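Local structure of uncharacterized protein (Shewanella amazonensis, 2QVP) at residues R26-L31 and H50-L55. The protein is a putative zinc-dependent metallopeptidase of the M14 family, probably acting as a metallocarboxypeptidase or a related hydrolase. Residues are numbered along the deposited sequence; the frame is centred on the assembly and turned at random.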
loop_
_atom_site.group_PDB
_atom_site.type_symbol
_atom_site.label_atom_id
_atom_site.label_comp_id
_atom_site.label_asym_id
_atom_site.label_seq_id
_atom_site.Cartn_x
_atom_site.Cartn_y
_atom_site.Cartn_z
ATOM N N ARG A 26 -9.416 3.549 -16.887
ATOM C CA ARG A 26 -9.575 2.104 -16.831
ATOM C C ARG A 26 -9.435 1.603 -15.395
ATOM O O ARG A 26 -10.181 0.707 -14.987
ATOM C CB ARG A 26 -8.562 1.370 -17.741
ATOM C CG ARG A 26 -8.612 -0.193 -17.650
ATOM C CD ARG A 26 -9.956 -0.781 -18.076
ATOM N NE ARG A 26 -10.182 -0.546 -19.504
ATOM C CZ ARG A 26 -9.601 -1.227 -20.495
ATOM N NH1 ARG A 26 -8.765 -2.236 -20.258
ATOM N NH2 ARG A 26 -9.877 -0.907 -21.755
ATOM N N PHE A 27 -8.442 2.130 -14.669
ATOM C CA PHE A 27 -8.233 1.803 -13.269
ATOM C C PHE A 27 -9.492 2.031 -12.410
ATOM O O PHE A 27 -9.973 1.113 -11.730
ATOM C CB PHE A 27 -7.047 2.587 -12.669
ATOM C CG PHE A 27 -6.813 2.245 -11.242
ATOM C CD1 PHE A 27 -6.234 1.023 -10.918
ATOM C CD2 PHE A 27 -7.257 3.083 -10.225
ATOM C CE1 PHE A 27 -6.083 0.664 -9.614
ATOM C CE2 PHE A 27 -7.116 2.724 -8.910
ATOM C CZ PHE A 27 -6.530 1.508 -8.603
ATOM N N TYR A 28 -10.029 3.257 -12.441
ATOM C CA TYR A 28 -11.226 3.579 -11.674
ATOM C C TYR A 28 -12.435 2.802 -12.157
ATOM O O TYR A 28 -13.237 2.417 -11.347
ATOM C CB TYR A 28 -11.531 5.072 -11.689
ATOM C CG TYR A 28 -10.629 5.945 -10.843
ATOM C CD1 TYR A 28 -10.505 5.726 -9.474
ATOM C CD2 TYR A 28 -10.021 7.081 -11.382
ATOM C CE1 TYR A 28 -9.756 6.581 -8.677
ATOM C CE2 TYR A 28 -9.265 7.933 -10.599
ATOM C CZ TYR A 28 -9.135 7.678 -9.250
ATOM O OH TYR A 28 -8.401 8.520 -8.459
ATOM N N SER A 29 -12.552 2.543 -13.456
ATOM C CA SER A 29 -13.650 1.692 -13.959
ATOM C C SER A 29 -13.645 0.284 -13.361
ATOM O O SER A 29 -14.679 -0.200 -12.856
ATOM C CB SER A 29 -13.562 1.575 -15.463
ATOM O OG SER A 29 -13.894 2.825 -16.023
ATOM N N LEU A 30 -12.468 -0.348 -13.372
ATOM C CA LEU A 30 -12.335 -1.700 -12.852
ATOM C C LEU A 30 -12.431 -1.749 -11.322
ATOM O O LEU A 30 -12.932 -2.728 -10.775
ATOM C CB LEU A 30 -11.054 -2.372 -13.357
ATOM C CG LEU A 30 -10.946 -2.493 -14.878
ATOM C CD1 LEU A 30 -9.553 -3.021 -15.284
ATOM C CD2 LEU A 30 -12.076 -3.312 -15.507
ATOM N N LEU A 31 -11.979 -0.697 -10.663
ATOM C CA LEU A 31 -12.058 -0.582 -9.232
ATOM C C LEU A 31 -13.530 -0.474 -8.829
ATOM O O LEU A 31 -13.905 -1.052 -7.823
ATOM C CB LEU A 31 -11.280 0.634 -8.742
ATOM C CG LEU A 31 -11.221 0.855 -7.213
ATOM C CD1 LEU A 31 -10.493 -0.313 -6.487
ATOM C CD2 LEU A 31 -10.552 2.125 -6.914
ATOM N N HIS A 50 -8.829 16.610 -9.522
ATOM C CA HIS A 50 -10.195 16.150 -9.877
ATOM C C HIS A 50 -10.333 14.623 -10.016
ATOM O O HIS A 50 -11.236 14.147 -10.703
ATOM C CB HIS A 50 -10.711 16.896 -11.127
ATOM C CG HIS A 50 -10.594 18.380 -11.002
ATOM N ND1 HIS A 50 -11.439 19.119 -10.204
ATOM C CD2 HIS A 50 -9.693 19.251 -11.510
ATOM C CE1 HIS A 50 -11.083 20.389 -10.253
ATOM N NE2 HIS A 50 -10.023 20.495 -11.036
ATOM N N HIS A 51 -9.438 13.887 -9.350
ATOM C CA HIS A 51 -9.449 12.427 -9.280
ATOM C C HIS A 51 -9.696 12.094 -7.805
ATOM O O HIS A 51 -9.024 12.645 -6.929
ATOM C CB HIS A 51 -8.129 11.789 -9.726
ATOM C CG HIS A 51 -7.788 12.000 -11.167
ATOM N ND1 HIS A 51 -8.489 11.405 -12.189
ATOM C CD2 HIS A 51 -6.784 12.694 -11.755
ATOM C CE1 HIS A 51 -7.945 11.736 -13.348
ATOM N NE2 HIS A 51 -6.907 12.515 -13.113
ATOM N N PRO A 52 -10.647 11.197 -7.518
ATOM C CA PRO A 52 -10.942 10.944 -6.118
ATOM C C PRO A 52 -9.904 10.099 -5.410
ATOM O O PRO A 52 -9.344 9.189 -6.024
ATOM C CB PRO A 52 -12.268 10.164 -6.193
ATOM C CG PRO A 52 -12.179 9.434 -7.540
ATOM C CD PRO A 52 -11.488 10.378 -8.432
ATOM N N LEU A 53 -9.626 10.449 -4.153
ATOM C CA LEU A 53 -8.835 9.615 -3.255
ATOM C C LEU A 53 -9.832 8.819 -2.415
ATOM O O LEU A 53 -10.447 9.358 -1.484
ATOM C CB LEU A 53 -7.913 10.407 -2.315
ATOM C CG LEU A 53 -6.585 10.950 -2.807
ATOM C CD1 LEU A 53 -6.820 12.070 -3.828
ATOM C CD2 LEU A 53 -5.723 11.431 -1.569
ATOM N N TYR A 54 -9.958 7.528 -2.733
ATOM C CA TYR A 54 -10.889 6.633 -2.054
ATOM C C TYR A 54 -10.372 5.874 -0.849
ATOM O O TYR A 54 -9.208 5.492 -0.775
ATOM C CB TYR A 54 -11.367 5.517 -3.020
ATOM C CG TYR A 54 -12.284 5.951 -4.124
ATOM C CD1 TYR A 54 -13.584 6.395 -3.842
ATOM C CD2 TYR A 54 -11.889 5.872 -5.471
ATOM C CE1 TYR A 54 -14.450 6.781 -4.862
ATOM C CE2 TYR A 54 -12.754 6.238 -6.496
ATOM C CZ TYR A 54 -14.022 6.715 -6.180
ATOM O OH TYR A 54 -14.882 7.096 -7.175
ATOM N N LEU A 55 -11.286 5.627 0.076
ATOM C CA LEU A 55 -11.095 4.671 1.143
ATOM C C LEU A 55 -12.209 3.653 0.914
ATOM O O LEU A 55 -13.379 3.996 1.004
ATOM C CB LEU A 55 -11.235 5.288 2.526
ATOM C CG LEU A 55 -11.039 4.239 3.641
ATOM C CD1 LEU A 55 -9.549 3.767 3.679
ATOM C CD2 LEU A 55 -11.520 4.813 4.942
#
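Tyr28 reaches from helix 24-38 to strand 51-57 and donates a hydrogen bond from its OH to the backbone O of Pro52, at 2.7 Å. The donor is tilted 21° from the carbonyl plane. Tyr28 CG lies beside its own backbone N (chi1 -74°), which carries the ring across to the strand. The contact is tightest around the outer half of this ring. Pro52 CG makes an off-centre CH-pi contact, 4.3 Å from the Tyr28 ring centroid. Pro52 CD packs on Tyr28 CZ at 3.7 Å. His51 flanks the hydroxyl, with its CB 3.5 Å from Tyr28 OH, and its ND1 lies near the plane of the tyrosine ring, at the edge. On the CD1-CE1 side of the ring, Tyr28 CE1 meets Tyr54 CE2 at 3.7 Å. The two ring planes are steeply inclined, at 76°, and Tyr28 lies at the edge of the Tyr54 ring. Pro52 CB sits over the rim of one face of the Tyr54 ring, while Phe27 CD2 lies over the rim of one face of Tyr28.

The rest of the contact is looser. Leu31 CD2 comes only to 4.2 Å from Tyr54 CD2. The axes of the helix and strand segments come no closer than 11.1 Å, so side chains make the link. This is structural packing at the surface, away from the predicted active-site glutamate. Pro110 of helix 110-115 touches both Tyr28 and His51. Phe27 and Leu31 pack on helix 80-91, and Tyr54 also rests on the outermost strand 41-48, which pairs with strand 51-57 in the mixed sheet.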